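Cell division control protein 4 (Saccharomyces cerevisiae, PDB 3V7D) recognises phosphorylated target proteins, among them the CDK inhibitor SIC1, as the substrate-binding subunit of an SCF E3 ubiquitin ligase complex. Local coordinates at residues B[307-312]-B[327-332]; B[272-277]-B[286-291]; B[332-337]-B[353-358]; B[366-371]-B[394-399]. The protein carries 1 engineered substitution. All coordinates share one frame; numbering follows the deposited sequence.

Contact 1. Residues B[307-312]-B[327-332]; sequences SGHTDR and SASMDT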
loop_
_atom_site.group_PDB
_atom_site.type_symbol
_atom_site.label_atom_id
_atom_site.label_comp_id
_atom_site.label_asym_id
_atom_site.label_seq_id
_atom_site.Cartn_x
_atom_site.Cartn_y
_atom_site.Cartn_z
ATOM N N SER B 307 -24.973 -16.739 4.691
ATOM C CA SER B 307 -25.030 -18.140 5.085
ATOM C C SER B 307 -24.382 -19.010 4.024
ATOM O O SER B 307 -24.431 -18.689 2.838
ATOM C CB SER B 307 -26.486 -18.579 5.273
ATOM O OG SER B 307 -27.192 -17.674 6.100
ATOM N N GLY B 308 -23.790 -20.122 4.445
ATOM C CA GLY B 308 -23.149 -21.028 3.511
ATOM C C GLY B 308 -21.943 -21.751 4.080
ATOM O O GLY B 308 -21.692 -22.903 3.726
ATOM N N HIS B 309 -21.186 -21.081 4.946
ATOM C CA HIS B 309 -20.077 -21.737 5.630
ATOM C C HIS B 309 -20.636 -22.889 6.460
ATOM O O HIS B 309 -21.756 -22.811 6.964
ATOM C CB HIS B 309 -19.302 -20.754 6.516
ATOM C CG HIS B 309 -18.306 -19.915 5.770
ATOM N ND1 HIS B 309 -17.152 -20.436 5.223
ATOM C CD2 HIS B 309 -18.286 -18.589 5.492
ATOM C CE1 HIS B 309 -16.470 -19.471 4.633
ATOM N NE2 HIS B 309 -17.137 -18.339 4.783
ATOM N N THR B 310 -19.868 -23.965 6.581
ATOM C CA THR B 310 -20.331 -25.139 7.311
ATOM C C THR B 310 -19.689 -25.235 8.695
ATOM O O THR B 310 -19.872 -26.224 9.407
ATOM C CB THR B 310 -20.055 -26.429 6.527
ATOM O OG1 THR B 310 -18.680 -26.453 6.125
ATOM C CG2 THR B 310 -20.938 -26.498 5.281
ATOM N N ASP B 311 -18.940 -24.205 9.073
ATOM C CA ASP B 311 -18.327 -24.168 10.397
ATOM C C ASP B 311 -18.010 -22.739 10.845
ATOM O O ASP B 311 -18.264 -21.780 10.114
ATOM C CB ASP B 311 -17.078 -25.050 10.439
ATOM C CG ASP B 311 -16.905 -25.744 11.774
ATOM O OD1 ASP B 311 -17.421 -25.219 12.781
ATOM O OD2 ASP B 311 -16.261 -26.812 11.821
ATOM N N ARG B 312 -17.468 -22.613 12.054
ATOM C CA ARG B 312 -17.198 -21.322 12.690
ATOM C C ARG B 312 -16.520 -20.291 11.788
ATOM O O ARG B 312 -15.617 -20.621 11.023
ATOM C CB ARG B 312 -16.315 -21.522 13.920
ATOM C CG ARG B 312 -16.922 -22.351 15.027
ATOM C CD ARG B 312 -15.918 -22.505 16.158
ATOM N NE ARG B 312 -16.548 -22.923 17.405
ATOM C CZ ARG B 312 -15.905 -23.025 18.563
ATOM N NH1 ARG B 312 -14.610 -22.736 18.636
ATOM N NH2 ARG B 312 -16.558 -23.414 19.651
ATOM N N SER B 327 -14.677 -13.649 4.174
ATOM C CA SER B 327 -14.900 -14.421 5.394
ATOM C C SER B 327 -14.000 -15.647 5.443
ATOM O O SER B 327 -13.797 -16.317 4.432
ATOM C CB SER B 327 -16.367 -14.842 5.501
ATOM O OG SER B 327 -16.751 -15.673 4.417
ATOM N N ALA B 328 -13.456 -15.936 6.623
ATOM C CA ALA B 328 -12.561 -17.078 6.785
ATOM C C ALA B 328 -13.106 -18.003 7.857
ATOM O O ALA B 328 -13.538 -17.548 8.915
ATOM C CB ALA B 328 -11.152 -16.616 7.134
ATOM N N SER B 329 -13.084 -19.303 7.591
ATOM C CA SER B 329 -13.810 -20.235 8.446
ATOM C C SER B 329 -13.028 -21.468 8.872
ATOM O O SER B 329 -12.017 -21.825 8.273
ATOM C CB SER B 329 -15.116 -20.667 7.768
ATOM O OG SER B 329 -15.722 -21.751 8.457
ATOM N N MET B 330 -13.534 -22.120 9.913
ATOM C CA MET B 330 -12.990 -23.383 10.381
ATOM C C MET B 330 -13.226 -24.484 9.341
ATOM O O MET B 330 -12.594 -25.538 9.388
ATOM C CB MET B 330 -13.626 -23.757 11.720
ATOM C CG MET B 330 -13.001 -24.955 12.408
ATOM S SD MET B 330 -13.720 -25.249 14.034
ATOM C CE MET B 330 -12.976 -26.822 14.450
ATOM N N ASP B 331 -14.124 -24.231 8.390
ATOM C CA ASP B 331 -14.372 -25.192 7.315
ATOM C C ASP B 331 -13.273 -25.187 6.249
ATOM O O ASP B 331 -13.415 -25.821 5.209
ATOM C CB ASP B 331 -15.762 -24.999 6.680
ATOM C CG ASP B 331 -15.923 -23.658 5.964
ATOM O OD1 ASP B 331 -14.914 -23.005 5.618
ATOM O OD2 ASP B 331 -17.083 -23.262 5.728
ATOM N N THR B 332 -12.190 -24.456 6.528
ATOM C CA THR B 332 -11.013 -24.345 5.656
ATOM C C THR B 332 -11.235 -23.486 4.411
ATOM O O THR B 332 -10.318 -23.317 3.608
ATOM C CB THR B 332 -10.451 -25.719 5.200
ATOM O OG1 THR B 332 -11.311 -26.280 4.199
ATOM C CG2 THR B 332 -10.320 -26.688 6.374
#
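The ring of H309 bridges S327 and D331, meeting both at its edge. These are three members of the Asp-His-Ser-Trp tetrad of a WD40 beta-propeller, here in repeat WD 5. W337 is the fourth member, its NE1 bonded to S327 OG. H309 ND1 donates to D331 OD2 at 2.9 Å. OD2 lies in the ring plane, but the carboxylate plane is turned 34° from the ring, and OD2 is met on its syn side. At the far corner of the ring, NE2 and S327 OG are 2.7 Å apart and share a hydrogen bond. The D331 carboxylate stands between its own backbone N and carbonyl carbon (chi1 65°), which folds it back toward H309. T310 N takes the anti lone pair of OD2, so two donors grip this oxygen. OD1 bonds to T333 OG1. With an alanine in place of H309, D331 would probably keep T310 N but lose the ring donor, and S327 OG would lose one of its mates.

M330 and R312 run side by side in the same direction, with M330 SD 4.1 Å from R312 CD. D311 approaches M330 at a slant and brings OD2 to 3.7 Å from SD. The R312 guanidinium reaches on to Y314 OH and makes a cation-pi contact with Y288. R312 O accepts two donors: M330 N at 2.8 Å, in the carbonyl plane, and S329 OG, well above that plane. S329 OG also accepts from D331 N at 3.0 Å, closing an ST turn.

Contact 2. Residues B[272-277]-B[286-291]; sequences SVRTVS and GSYDNT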
loop_
_atom_site.group_PDB
_atom_site.type_symbol
_atom_site.label_atom_id
_atom_site.label_comp_id
_atom_site.label_asym_id
_atom_site.label_seq_id
_atom_site.Cartn_x
_atom_site.Cartn_y
_atom_site.Cartn_z
ATOM N N SER B 272 -21.222 -16.910 19.761
ATOM C CA SER B 272 -20.261 -15.846 20.028
ATOM C C SER B 272 -19.873 -15.067 18.775
ATOM O O SER B 272 -19.672 -15.647 17.707
ATOM C CB SER B 272 -19.010 -16.420 20.694
ATOM O OG SER B 272 -17.964 -15.465 20.715
ATOM N N VAL B 273 -19.800 -13.747 18.910
ATOM C CA VAL B 273 -19.334 -12.898 17.824
ATOM C C VAL B 273 -17.815 -12.844 17.874
ATOM O O VAL B 273 -17.231 -12.181 18.734
ATOM C CB VAL B 273 -19.915 -11.479 17.908
ATOM C CG1 VAL B 273 -19.371 -10.623 16.773
ATOM C CG2 VAL B 273 -21.439 -11.531 17.862
ATOM N N ARG B 274 -17.189 -13.557 16.946
ATOM C CA ARG B 274 -15.752 -13.791 16.972
ATOM C C ARG B 274 -14.953 -12.672 16.315
ATOM O O ARG B 274 -13.844 -12.360 16.741
ATOM C CB ARG B 274 -15.439 -15.120 16.281
ATOM C CG ARG B 274 -13.977 -15.518 16.313
ATOM C CD ARG B 274 -13.456 -15.595 17.738
ATOM N NE ARG B 274 -12.122 -16.179 17.779
ATOM C CZ ARG B 274 -11.001 -15.490 17.597
ATOM N NH1 ARG B 274 -11.051 -14.185 17.370
ATOM N NH2 ARG B 274 -9.827 -16.107 17.649
ATOM N N THR B 275 -15.514 -12.073 15.273
ATOM C CA THR B 275 -14.780 -11.084 14.497
ATOM C C THR B 275 -15.693 -9.971 13.996
ATOM O O THR B 275 -16.882 -10.184 13.766
ATOM C CB THR B 275 -14.071 -11.738 13.299
ATOM O OG1 THR B 275 -13.487 -10.724 12.475
ATOM C CG2 THR B 275 -15.065 -12.549 12.476
ATOM N N VAL B 276 -15.127 -8.783 13.829
ATOM C CA VAL B 276 -15.894 -7.634 13.371
ATOM C C VAL B 276 -15.014 -6.708 12.526
ATOM O O VAL B 276 -13.839 -6.499 12.830
ATOM C CB VAL B 276 -16.511 -6.873 14.564
ATOM C CG1 VAL B 276 -15.422 -6.351 15.485
ATOM C CG2 VAL B 276 -17.396 -5.740 14.088
ATOM N N SER B 277 -15.582 -6.174 11.451
ATOM C CA SER B 277 -14.845 -5.297 10.548
ATOM C C SER B 277 -15.803 -4.291 9.931
ATOM O O SER B 277 -16.786 -4.675 9.300
ATOM C CB SER B 277 -14.165 -6.119 9.448
ATOM O OG SER B 277 -13.567 -5.285 8.469
ATOM N N GLY B 286 -18.742 -11.593 12.192
ATOM C CA GLY B 286 -18.652 -13.022 11.949
ATOM C C GLY B 286 -18.821 -13.787 13.248
ATOM O O GLY B 286 -18.334 -13.356 14.293
ATOM N N SER B 287 -19.507 -14.925 13.192
ATOM C CA SER B 287 -19.857 -15.647 14.414
ATOM C C SER B 287 -19.520 -17.131 14.377
ATOM O O SER B 287 -19.319 -17.714 13.309
ATOM C CB SER B 287 -21.349 -15.475 14.723
ATOM O OG SER B 287 -21.809 -16.434 15.664
ATOM N N TYR B 288 -19.478 -17.732 15.565
ATOM C CA TYR B 288 -19.334 -19.175 15.714
ATOM C C TYR B 288 -20.575 -19.944 15.254
ATOM O O TYR B 288 -20.570 -21.175 15.248
ATOM C CB TYR B 288 -19.002 -19.539 17.166
ATOM C CG TYR B 288 -17.545 -19.350 17.534
ATOM C CD1 TYR B 288 -16.600 -19.037 16.568
ATOM C CD2 TYR B 288 -17.115 -19.496 18.847
ATOM C CE1 TYR B 288 -15.266 -18.868 16.896
ATOM C CE2 TYR B 288 -15.782 -19.330 19.188
ATOM C CZ TYR B 288 -14.862 -19.015 18.207
ATOM O OH TYR B 288 -13.535 -18.847 18.534
ATOM N N ASP B 289 -21.634 -19.228 14.872
ATOM C CA ASP B 289 -22.821 -19.876 14.306
ATOM C C ASP B 289 -22.702 -20.127 12.800
ATOM O O ASP B 289 -23.696 -20.425 12.137
ATOM C CB ASP B 289 -24.101 -19.085 14.618
ATOM C CG ASP B 289 -24.137 -17.710 13.955
ATOM O OD1 ASP B 289 -23.345 -17.445 13.025
ATOM O OD2 ASP B 289 -24.984 -16.887 14.363
ATOM N N ASN B 290 -21.487 -19.977 12.274
ATOM C CA ASN B 290 -21.175 -20.208 10.855
ATOM C C ASN B 290 -21.729 -19.162 9.883
ATOM O O ASN B 290 -21.726 -19.375 8.671
ATOM C CB ASN B 290 -21.606 -21.610 10.394
ATOM C CG ASN B 290 -21.280 -22.684 11.406
ATOM O OD1 ASN B 290 -20.543 -22.450 12.363
ATOM N ND2 ASN B 290 -21.828 -23.878 11.197
ATOM N N THR B 291 -22.203 -18.038 10.406
ATOM C CA THR B 291 -22.789 -17.006 9.561
ATOM C C THR B 291 -22.141 -15.648 9.794
ATOM O O THR B 291 -21.514 -15.407 10.827
ATOM C CB THR B 291 -24.299 -16.843 9.825
ATOM O OG1 THR B 291 -24.500 -16.231 11.108
ATOM C CG2 THR B 291 -25.011 -18.191 9.783
#
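Backbone bonds join R274 and T275 to G286. G286 O accepts from R274 N at 2.9 Å, in the carbonyl plane, and from T275 N at 3.2 Å, tilted from it. G286 N returns a bond to T275 O. Two residues thus face one, a classic beta bulge, and beyond it V273 and S287 form a non-hydrogen-bonded antiparallel pair. Y288 N bonds to S272 O at 3.0 Å.

The bulge belongs to the hairpin of strands 273-279 and 282-287, in repeat WD 4 of the propeller.

Among the side chains, R274 bends at its second torsion (chi2 57°) and crosses the Y288 side chain at a slant. Its CG lies 3.6 Å from Y288 CE1, and its guanidinium is turned 71° from the ring plane. R274 NE makes a weak bond to Y288 OH at 3.1 Å. The stronger partner of that hydroxyl is a modified side chain of the bound peptide, on which R274 also packs. This is consistent with a place in the recognition of phosphorylated targets.

T275 CG2 stands 3.7 Å from G286 CA; a CB on G286 would run into that methyl. S287 OG accepts from D289 N at 2.9 Å, forming an ST turn.

Contact 3. Residues B[332-337]-B[353-358]; sequences TTIRIW and ALVGLL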
loop_
_atom_site.group_PDB
_atom_site.type_symbol
_atom_site.label_atom_id
_atom_site.label_comp_id
_atom_site.label_asym_id
_atom_site.label_seq_id
_atom_site.Cartn_x
_atom_site.Cartn_y
_atom_site.Cartn_z
ATOM N N THR B 332 -12.190 -24.456 6.528
ATOM C CA THR B 332 -11.013 -24.345 5.656
ATOM C C THR B 332 -11.235 -23.486 4.411
ATOM O O THR B 332 -10.318 -23.317 3.608
ATOM C CB THR B 332 -10.451 -25.719 5.200
ATOM O OG1 THR B 332 -11.311 -26.280 4.199
ATOM C CG2 THR B 332 -10.320 -26.688 6.374
ATOM N N THR B 333 -12.437 -22.945 4.241
ATOM C CA THR B 333 -12.720 -22.149 3.051
ATOM C C THR B 333 -12.701 -20.654 3.335
ATOM O O THR B 333 -12.877 -20.215 4.477
ATOM C CB THR B 333 -14.083 -22.507 2.411
ATOM O OG1 THR B 333 -15.148 -21.974 3.208
ATOM C CG2 THR B 333 -14.246 -24.012 2.283
ATOM N N ILE B 334 -12.479 -19.880 2.279
ATOM C CA ILE B 334 -12.616 -18.434 2.324
ATOM C C ILE B 334 -13.705 -18.042 1.340
ATOM O O ILE B 334 -13.698 -18.491 0.194
ATOM C CB ILE B 334 -11.321 -17.735 1.903
ATOM C CG1 ILE B 334 -10.177 -18.125 2.839
ATOM C CG2 ILE B 334 -11.513 -16.231 1.891
ATOM C CD1 ILE B 334 -8.806 -17.891 2.242
ATOM N N ARG B 335 -14.644 -17.212 1.778
ATOM C CA ARG B 335 -15.719 -16.784 0.888
ATOM C C ARG B 335 -15.684 -15.293 0.599
ATOM O O ARG B 335 -15.401 -14.483 1.476
ATOM C CB ARG B 335 -17.090 -17.193 1.437
ATOM C CG ARG B 335 -17.362 -18.681 1.321
ATOM C CD ARG B 335 -18.769 -19.033 1.747
ATOM N NE ARG B 335 -19.137 -20.366 1.283
ATOM C CZ ARG B 335 -20.354 -20.696 0.860
ATOM N NH1 ARG B 335 -21.321 -19.789 0.842
ATOM N NH2 ARG B 335 -20.605 -21.932 0.454
ATOM N N ILE B 336 -15.977 -14.948 -0.649
ATOM C CA ILE B 336 -16.068 -13.563 -1.074
ATOM C C ILE B 336 -17.532 -13.256 -1.350
ATOM O O ILE B 336 -18.186 -13.966 -2.110
ATOM C CB ILE B 336 -15.258 -13.326 -2.361
ATOM C CG1 ILE B 336 -13.829 -13.861 -2.200
ATOM C CG2 ILE B 336 -15.264 -11.847 -2.732
ATOM C CD1 ILE B 336 -13.025 -13.160 -1.126
ATOM N N TRP B 337 -18.046 -12.201 -0.728
ATOM C CA TRP B 337 -19.456 -11.858 -0.853
ATOM C C TRP B 337 -19.636 -10.483 -1.492
ATOM O O TRP B 337 -18.859 -9.566 -1.231
ATOM C CB TRP B 337 -20.131 -11.860 0.522
ATOM C CG TRP B 337 -19.873 -13.076 1.363
ATOM C CD1 TRP B 337 -18.762 -13.335 2.113
ATOM C CD2 TRP B 337 -20.763 -14.180 1.572
ATOM N NE1 TRP B 337 -18.897 -14.539 2.763
ATOM C CE2 TRP B 337 -20.116 -15.076 2.450
ATOM C CE3 TRP B 337 -22.038 -14.500 1.098
ATOM C CZ2 TRP B 337 -20.705 -16.273 2.861
ATOM C CZ3 TRP B 337 -22.621 -15.690 1.508
ATOM C CH2 TRP B 337 -21.955 -16.560 2.381
ATOM N N ALA B 353 -6.927 -26.515 6.696
ATOM C CA ALA B 353 -7.174 -26.382 8.124
ATOM C C ALA B 353 -7.951 -25.102 8.407
ATOM O O ALA B 353 -8.266 -24.348 7.486
ATOM C CB ALA B 353 -5.859 -26.388 8.886
ATOM N N LEU B 354 -8.253 -24.868 9.684
ATOM C CA LEU B 354 -8.918 -23.645 10.133
ATOM C C LEU B 354 -8.253 -22.399 9.547
ATOM O O LEU B 354 -7.058 -22.178 9.744
ATOM C CB LEU B 354 -8.869 -23.581 11.662
ATOM C CG LEU B 354 -9.739 -22.603 12.457
ATOM C CD1 LEU B 354 -9.804 -23.053 13.908
ATOM C CD2 LEU B 354 -9.231 -21.178 12.387
ATOM N N VAL B 355 -9.020 -21.588 8.825
ATOM C CA VAL B 355 -8.514 -20.294 8.372
ATOM C C VAL B 355 -8.974 -19.208 9.342
ATOM O O VAL B 355 -10.149 -18.844 9.359
ATOM C CB VAL B 355 -8.988 -19.940 6.947
ATOM C CG1 VAL B 355 -8.249 -18.703 6.440
ATOM C CG2 VAL B 355 -8.772 -21.116 5.994
ATOM N N GLY B 356 -8.049 -18.696 10.149
ATOM C CA GLY B 356 -8.399 -17.741 11.186
ATOM C C GLY B 356 -7.801 -16.354 11.040
ATOM O O GLY B 356 -8.061 -15.479 11.864
ATOM N N LEU B 357 -7.009 -16.137 9.996
ATOM C CA LEU B 357 -6.334 -14.852 9.826
ATOM C C LEU B 357 -6.472 -14.308 8.408
ATOM O O LEU B 357 -6.194 -15.008 7.431
ATOM C CB LEU B 357 -4.851 -14.980 10.197
ATOM C CG LEU B 357 -4.536 -15.405 11.633
ATOM C CD1 LEU B 357 -3.084 -15.848 11.778
ATOM C CD2 LEU B 357 -4.849 -14.266 12.587
ATOM N N LEU B 358 -6.894 -13.052 8.305
ATOM C CA LEU B 358 -7.068 -12.388 7.015
ATOM C C LEU B 358 -6.475 -10.996 7.055
ATOM O O LEU B 358 -6.613 -10.287 8.051
ATOM C CB LEU B 358 -8.550 -12.253 6.662
ATOM C CG LEU B 358 -9.377 -13.499 6.384
ATOM C CD1 LEU B 358 -10.835 -13.103 6.148
ATOM C CD2 LEU B 358 -8.808 -14.257 5.195
#
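V355 directs its side chain at T332 and I334. Its CB carries two methyl branches, and each meets a different partner. CG1 is anti to the backbone N (chi1 -171°) and comes to 4.1 Å from I334 CG1. The two side chains cross there at about a right angle, in a purely apolar contact. CG2 takes the other branch, beside its own backbone N, and rests 3.6 Å from T332 O. Its partner in the facing segment is a backbone carbonyl. Beyond this pair, V355 also packs on A328 of strand 324-329.

T332 also meets A353, at the start of the segment. It closes the type I turn begun at S329, with a positive phi of 74°. Its CA lies 3.3 Å from A353 O in a CA-H...O contact with an angle of 140° at the hydrogen. Its CG2 also touches A353, 3.3 Å from O and 3.4 Å from N. The hydroxyl OG1 is directed elsewhere, to Q349 NE2. Between 332-337 and 353-358 the contact is apolar packing with one CA-H...O contact; S329, a little earlier in the chain, adds a backbone hydrogen bond to V355.

On its own blade, I334 pairs by its backbone with L348 of strand 343-348. Its side chain also reaches S367 of the next blade, while L354 and L357 pack on the bound peptide. The contact joins two successive blades of a WD40 beta-propeller: strand 334-338 belongs to WD 5 and strand 355-360 to WD 6. Hydrophobic side chains wedged between adjoining sheets are a regular feature of this fold.

Contact 4. Residues B[366-371]-B[394-399]; sequences VSAAAD and SAITTF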
loop_
_atom_site.group_PDB
_atom_site.type_symbol
_atom_site.label_atom_id
_atom_site.label_comp_id
_atom_site.label_asym_id
_atom_site.label_seq_id
_atom_site.Cartn_x
_atom_site.Cartn_y
_atom_site.Cartn_z
ATOM N N VAL B 366 -4.676 -11.662 1.834
ATOM C CA VAL B 366 -3.781 -12.676 2.389
ATOM C C VAL B 366 -4.457 -13.466 3.502
ATOM O O VAL B 366 -5.113 -12.895 4.373
ATOM C CB VAL B 366 -2.466 -12.060 2.910
ATOM C CG1 VAL B 366 -1.463 -13.159 3.258
ATOM C CG2 VAL B 366 -1.876 -11.116 1.875
ATOM N N SER B 367 -4.289 -14.783 3.468
ATOM C CA SER B 367 -4.919 -15.663 4.443
ATOM C C SER B 367 -3.917 -16.656 5.020
ATOM O O SER B 367 -2.985 -17.098 4.334
ATOM C CB SER B 367 -6.077 -16.420 3.800
ATOM O OG SER B 367 -5.609 -17.203 2.709
ATOM N N ALA B 368 -4.119 -17.004 6.284
ATOM C CA ALA B 368 -3.206 -17.889 6.997
ATOM C C ALA B 368 -4.004 -18.900 7.808
ATOM O O ALA B 368 -5.036 -18.562 8.389
ATOM C CB ALA B 368 -2.282 -17.079 7.896
ATOM N N ALA B 369 -3.522 -20.138 7.851
ATOM C CA ALA B 369 -4.296 -21.236 8.421
ATOM C C ALA B 369 -3.544 -21.982 9.517
ATOM O O ALA B 369 -2.342 -21.788 9.694
ATOM C CB ALA B 369 -4.731 -22.201 7.317
ATOM N N ALA B 370 -4.258 -22.844 10.236
ATOM C CA ALA B 370 -3.708 -23.551 11.396
ATOM C C ALA B 370 -2.766 -24.696 11.030
ATOM O O ALA B 370 -2.234 -25.373 11.911
ATOM C CB ALA B 370 -4.840 -24.064 12.292
ATOM N N ASP B 371 -2.566 -24.923 9.736
ATOM C CA ASP B 371 -1.639 -25.956 9.284
ATOM C C ASP B 371 -0.294 -25.350 8.894
ATOM O O ASP B 371 0.596 -26.047 8.404
ATOM C CB ASP B 371 -2.231 -26.737 8.111
ATOM C CG ASP B 371 -2.509 -25.859 6.904
ATOM O OD1 ASP B 371 -2.378 -24.622 7.019
ATOM O OD2 ASP B 371 -2.871 -26.408 5.840
ATOM N N SER B 394 3.650 -25.700 12.029
ATOM C CA SER B 394 2.938 -25.188 13.188
ATOM C C SER B 394 1.910 -24.161 12.732
ATOM O O SER B 394 2.087 -23.502 11.708
ATOM C CB SER B 394 3.913 -24.550 14.175
ATOM O OG SER B 394 4.618 -23.480 13.561
ATOM N N ALA B 395 0.836 -24.035 13.502
ATOM C CA ALA B 395 -0.235 -23.100 13.202
ATOM C C ALA B 395 0.272 -21.664 13.122
ATOM O O ALA B 395 1.058 -21.230 13.967
ATOM C CB ALA B 395 -1.312 -23.211 14.263
ATOM N N ILE B 396 -0.173 -20.923 12.109
ATOM C CA ILE B 396 0.176 -19.510 12.027
ATOM C C ILE B 396 -0.555 -18.730 13.113
ATOM O O ILE B 396 -1.784 -18.722 13.158
ATOM C CB ILE B 396 -0.161 -18.901 10.658
ATOM C CG1 ILE B 396 0.526 -19.691 9.541
ATOM C CG2 ILE B 396 0.271 -17.436 10.613
ATOM C CD1 ILE B 396 2.031 -19.759 9.686
ATOM N N THR B 397 0.200 -18.085 13.995
ATOM C CA THR B 397 -0.400 -17.333 15.092
ATOM C C THR B 397 -0.651 -15.878 14.703
ATOM O O THR B 397 -1.600 -15.252 15.178
ATOM C CB THR B 397 0.482 -17.380 16.351
ATOM O OG1 THR B 397 1.819 -17.004 16.007
ATOM C CG2 THR B 397 0.504 -18.782 16.932
ATOM N N THR B 398 0.199 -15.344 13.831
ATOM C CA THR B 398 0.075 -13.954 13.408
ATOM C C THR B 398 0.854 -13.690 12.124
ATOM O O THR B 398 1.840 -14.364 11.834
ATOM C CB THR B 398 0.564 -12.973 14.510
ATOM O OG1 THR B 398 0.336 -11.624 14.093
ATOM C CG2 THR B 398 2.054 -13.156 14.789
ATOM N N PHE B 399 0.398 -12.710 11.354
ATOM C CA PHE B 399 1.178 -12.198 10.237
ATOM C C PHE B 399 0.757 -10.774 9.933
ATOM O O PHE B 399 -0.312 -10.331 10.343
ATOM C CB PHE B 399 1.039 -13.079 8.987
ATOM C CG PHE B 399 -0.246 -12.872 8.221
ATOM C CD1 PHE B 399 -1.370 -13.627 8.510
ATOM C CD2 PHE B 399 -0.320 -11.940 7.195
ATOM C CE1 PHE B 399 -2.546 -13.452 7.799
ATOM C CE2 PHE B 399 -1.491 -11.754 6.483
ATOM C CZ PHE B 399 -2.607 -12.512 6.782
#
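F399 brings its ring up to V366 and A368, two residues whose side chains point the same way from one strand. The ring fits the shallow hollow between them. At one end F399 CE2 presses on V366 CG1 at 3.5 Å. At the other, A368 CB is a small bump at an oblique angle to the ring, 3.6 Å from F399 CD1. V366 O lies near the ring plane, at its edge, 3.5 Å from F399 CZ. The ring hangs between its own backbone N and carbonyl carbon (chi1 78°), which swings it toward the facing strand. Were F399 a serine, V366 CG1 and the A368 methyl would probably lose their aromatic partner and be left beside a gap.

The same A368 methyl also meets I396, whose CG2 is 3.7 Å away. It thus sits in the notch between I396 and F399. I396 CG1 lies close to A369 O, and I396 N makes a weak bond to that oxygen at 3.4 Å. Farther along, small meets small: A370 CB and A395 CB are 4.1 Å apart, and A395 CA makes a CA-H...O contact to A370 O at 3.3 Å. Both are loop residues with a methyl as side chain, and the two loops come close here.

The two strands, 366-369 and 396-399, run nearly antiparallel, at 157°, their axes coming within 7.0 Å. They belong to successive propeller blades, WD 6 and WD 7. A370 and A395 also touch the bound peptide. F399 is flanked further by L357 and R359 of strand 355-360 and by L406 and S408 of strand 405-410.

Contacts 1 and 2 each lie within one WD repeat, WD 5 and WD 4; contact 1 includes the loop coming from the preceding sheet. Contacts 3 and 4 join blades, WD 5 to WD 6 and WD 6 to WD 7. The chemistry follows this split. The first two are rich in hydrogen bonds that fix turns, loops and a hairpin. The last two rest mainly on apolar packing. Contact 4 is buried; the others are partly buried, and contact 1 includes exposed residues. Contacts 1 and 3 share T332 and reach neighbouring strands of one sheet. Contacts 3 and 4 reach neighbouring strands of the next sheet. Residues of contacts 2, 3 and 4 touch the bound peptide.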